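Local coordinates for protein decaprenyl diphosphate synthase (Rhodobacter capsulatus, PDB 3MZV) that probably makes the long all-trans polyprenyl diphosphate that supplies the side chain of isoprenoid quinones, adding isopentenyl units to an allylic diphosphate with magnesium, at residues B[208-213]-B[299-304]. Numbering follows the deposited sequence.
Sequences YGDALG and IGWTDT
Ala-211 and Trp-301 meet where two nearly antiparallel helices come close; the axes of segments 208-213 and 299-304 pass 7.9 Å apart at 169°. The methyl of Ala-211 points toward the other helix and settles at the edge of the indole, near the ring plane, with CB 3.8 Å from Trp-301 CE3. The same methyl also lies against backbone, its CB 3.4 Å from Trp-301 O. It thus borders both the ring edge and the carbonyl oxygen, while Thr-304 touches it more loosely, its backbone C 4.1 Å and its CG2 4.2 Å from Ala-211 CB. Trp-301 returns the contact through its own CB, 3.8 Å from Ala-211 O. Because its CG stands anti to the carbonyl carbon (chi1 -84°), the indole swings so that its benzo edge, at CE3, meets the Ala-211 methyl. CZ3 lies only loosely near Asp-210 OD2, at 4.4 Å and obliquely to the ring; that carboxylate is engaged elsewhere, in a salt bridge with Arg-177. No hydrogen bond joins the segments, so van der Waals packing carries the contact. Further along helix 199-224, Trp-301 also packs on Ile-214, Ala-215 and Ile-218, and it touches Arg-177 of helix 169-194. Within this all-helical prenyl synthase fold, helix 290-308 lies along helix 199-224, while Leu-212 turns away from it to pack against Phe-184 of helix 169-194 and Leu-324 of helix 316-328.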
ATOM      1  N   TYR B 208     -14.639  20.978  -7.827  1.00 33.82           N
ATOM      2  CA  TYR B 208     -13.461  21.690  -8.340  1.00 33.76           C
ATOM      3  C   TYR B 208     -12.294  20.760  -8.539  1.00 32.53           C
ATOM      4  O   TYR B 208     -11.693  20.714  -9.616  1.00 29.98           O
ATOM      5  CB  TYR B 208     -13.045  22.874  -7.467  1.00 33.03           C
ATOM      6  CG  TYR B 208     -11.727  23.496  -7.881  1.00 33.24           C
ATOM      7  CD1 TYR B 208     -11.650  24.386  -8.969  1.00 32.21           C
ATOM      8  CD2 TYR B 208     -10.547  23.161  -7.237  1.00 32.44           C
ATOM      9  CE1 TYR B 208     -10.418  24.968  -9.371  1.00 32.31           C
ATOM     10  CE2 TYR B 208      -9.318  23.724  -7.631  1.00 32.03           C
ATOM     11  CZ  TYR B 208      -9.257  24.613  -8.679  1.00 31.56           C
ATOM     12  OH  TYR B 208      -8.034  25.124  -9.015  1.00 37.26           O
ATOM     13  N   GLY B 209     -11.965  20.000  -7.501  1.00 30.64           N
ATOM     14  CA  GLY B 209     -10.840  19.140  -7.570  1.00 30.79           C
ATOM     15  C   GLY B 209     -11.010  18.028  -8.584  1.00 30.61           C
ATOM     16  O   GLY B 209     -10.082  17.720  -9.304  1.00 31.74           O
ATOM     17  N   ASP B 210     -12.191  17.417  -8.621  1.00 31.36           N
ATOM     18  CA  ASP B 210     -12.509  16.352  -9.577  1.00 30.60           C
ATOM     19  C   ASP B 210     -12.318  16.843 -11.016  1.00 30.22           C
ATOM     20  O   ASP B 210     -11.631  16.228 -11.793  1.00 28.91           O
ATOM     21  CB  ASP B 210     -13.969  15.894  -9.363  1.00 31.04           C
ATOM     22  CG  ASP B 210     -14.449  14.881 -10.381  1.00 34.18           C
ATOM     23  OD1 ASP B 210     -13.945  13.728 -10.417  1.00 35.44           O
ATOM     24  OD2 ASP B 210     -15.372  15.239 -11.149  1.00 37.69           O
ATOM     25  N   ALA B 211     -12.926  17.972 -11.343  1.00 32.00           N
ATOM     26  CA  ALA B 211     -12.785  18.558 -12.690  1.00 32.36           C
ATOM     27  C   ALA B 211     -11.326  18.928 -13.038  1.00 31.86           C
ATOM     28  O   ALA B 211     -10.838  18.722 -14.151  1.00 31.67           O
ATOM     29  CB  ALA B 211     -13.722  19.798 -12.827  1.00 33.64           C
ATOM     30  N   LEU B 212     -10.626  19.558 -12.117  1.00 32.65           N
ATOM     31  CA  LEU B 212      -9.252  19.940 -12.381  1.00 32.15           C
ATOM     32  C   LEU B 212      -8.398  18.708 -12.630  1.00 31.83           C
ATOM     33  O   LEU B 212      -7.473  18.760 -13.450  1.00 32.22           O
ATOM     34  CB  LEU B 212      -8.671  20.777 -11.224  1.00 32.34           C
ATOM     35  CG  LEU B 212      -7.326  21.497 -11.344  1.00 33.43           C
ATOM     36  CD1 LEU B 212      -7.464  22.729 -12.172  1.00 32.88           C
ATOM     37  CD2 LEU B 212      -6.841  21.825  -9.905  1.00 34.96           C
ATOM     38  N   GLY B 213      -8.610  17.653 -11.844  1.00 31.68           N
ATOM     39  CA  GLY B 213      -7.801  16.438 -11.973  1.00 32.28           C
ATOM     40  C   GLY B 213      -8.064  15.726 -13.298  1.00 32.57           C
ATOM     41  O   GLY B 213      -7.129  15.279 -13.964  1.00 33.27           O
ATOM     42  N   ILE B 299     -10.258  21.574 -21.891  1.00 31.21           N
ATOM     43  CA  ILE B 299     -10.600  22.933 -21.549  1.00 32.14           C
ATOM     44  C   ILE B 299     -12.063  23.003 -21.042  1.00 32.30           C
ATOM     45  O   ILE B 299     -12.380  23.807 -20.155  1.00 33.81           O
ATOM     46  CB  ILE B 299     -10.239  23.952 -22.630  1.00 33.02           C
ATOM     47  CG1 ILE B 299     -11.149  23.800 -23.849  1.00 31.33           C
ATOM     48  CG2 ILE B 299      -8.732  23.861 -23.011  1.00 34.65           C
ATOM     49  CD1 ILE B 299     -10.909  24.871 -24.931  1.00 29.18           C
ATOM     50  N   GLY B 300     -12.904  22.082 -21.502  1.00 31.67           N
ATOM     51  CA  GLY B 300     -14.278  21.939 -20.999  1.00 31.77           C
ATOM     52  C   GLY B 300     -14.310  21.590 -19.514  1.00 32.24           C
ATOM     53  O   GLY B 300     -15.081  22.178 -18.737  1.00 32.28           O
ATOM     54  N   TRP B 301     -13.445  20.647 -19.113  1.00 32.09           N
ATOM     55  CA  TRP B 301     -13.376  20.249 -17.717  1.00 32.69           C
ATOM     56  C   TRP B 301     -12.893  21.432 -16.865  1.00 33.21           C
ATOM     57  O   TRP B 301     -13.324  21.552 -15.726  1.00 33.53           O
ATOM     58  CB  TRP B 301     -12.523  18.957 -17.539  1.00 30.64           C
ATOM     59  CG  TRP B 301     -13.364  17.718 -17.787  1.00 33.06           C
ATOM     60  CD1 TRP B 301     -13.338  16.866 -18.876  1.00 35.75           C
ATOM     61  CD2 TRP B 301     -14.372  17.221 -16.930  1.00 32.24           C
ATOM     62  NE1 TRP B 301     -14.274  15.867 -18.720  1.00 33.42           N
ATOM     63  CE2 TRP B 301     -14.942  16.077 -17.554  1.00 33.54           C
ATOM     64  CE3 TRP B 301     -14.892  17.655 -15.708  1.00 33.39           C
ATOM     65  CZ2 TRP B 301     -15.965  15.320 -16.953  1.00 36.13           C
ATOM     66  CZ3 TRP B 301     -15.915  16.917 -15.134  1.00 35.28           C
ATOM     67  CH2 TRP B 301     -16.434  15.764 -15.756  1.00 37.65           C
ATOM     68  N   THR B 302     -12.027  22.302 -17.397  1.00 33.08           N
ATOM     69  CA  THR B 302     -11.593  23.471 -16.606  1.00 35.27           C
ATOM     70  C   THR B 302     -12.753  24.448 -16.459  1.00 36.07           C
ATOM     71  O   THR B 302     -12.863  25.133 -15.452  1.00 36.32           O
ATOM     72  CB  THR B 302     -10.370  24.191 -17.159  1.00 35.85           C
ATOM     73  OG1 THR B 302     -10.688  24.763 -18.410  1.00 40.70           O
ATOM     74  CG2 THR B 302      -9.149  23.255 -17.267  1.00 38.72           C
ATOM     75  N   ASP B 303     -13.647  24.519 -17.453  1.00 36.21           N
ATOM     76  CA  ASP B 303     -14.884  25.300 -17.283  1.00 37.08           C
ATOM     77  C   ASP B 303     -15.721  24.779 -16.139  1.00 36.53           C
ATOM     78  O   ASP B 303     -16.217  25.548 -15.324  1.00 37.40           O
ATOM     79  CB  ASP B 303     -15.761  25.275 -18.527  1.00 37.74           C
ATOM     80  CG  ASP B 303     -17.011  26.135 -18.380  1.00 40.36           C
ATOM     81  OD1 ASP B 303     -16.864  27.355 -18.264  1.00 40.03           O
ATOM     82  OD2 ASP B 303     -18.143  25.583 -18.424  1.00 42.33           O
ATOM     83  N   THR B 304     -15.923  23.469 -16.111  1.00 35.90           N
ATOM     84  CA  THR B 304     -16.646  22.843 -15.049  1.00 35.60           C
ATOM     85  C   THR B 304     -15.966  23.130 -13.698  1.00 34.47           C
ATOM     86  O   THR B 304     -16.639  23.407 -12.749  1.00 36.09           O
ATOM     87  CB  THR B 304     -16.788  21.321 -15.286  1.00 36.17           C
ATOM     88  OG1 THR B 304     -17.457  21.121 -16.543  1.00 37.30           O
ATOM     89  CG2 THR B 304     -17.610  20.675 -14.186  1.00 36.46           C
TER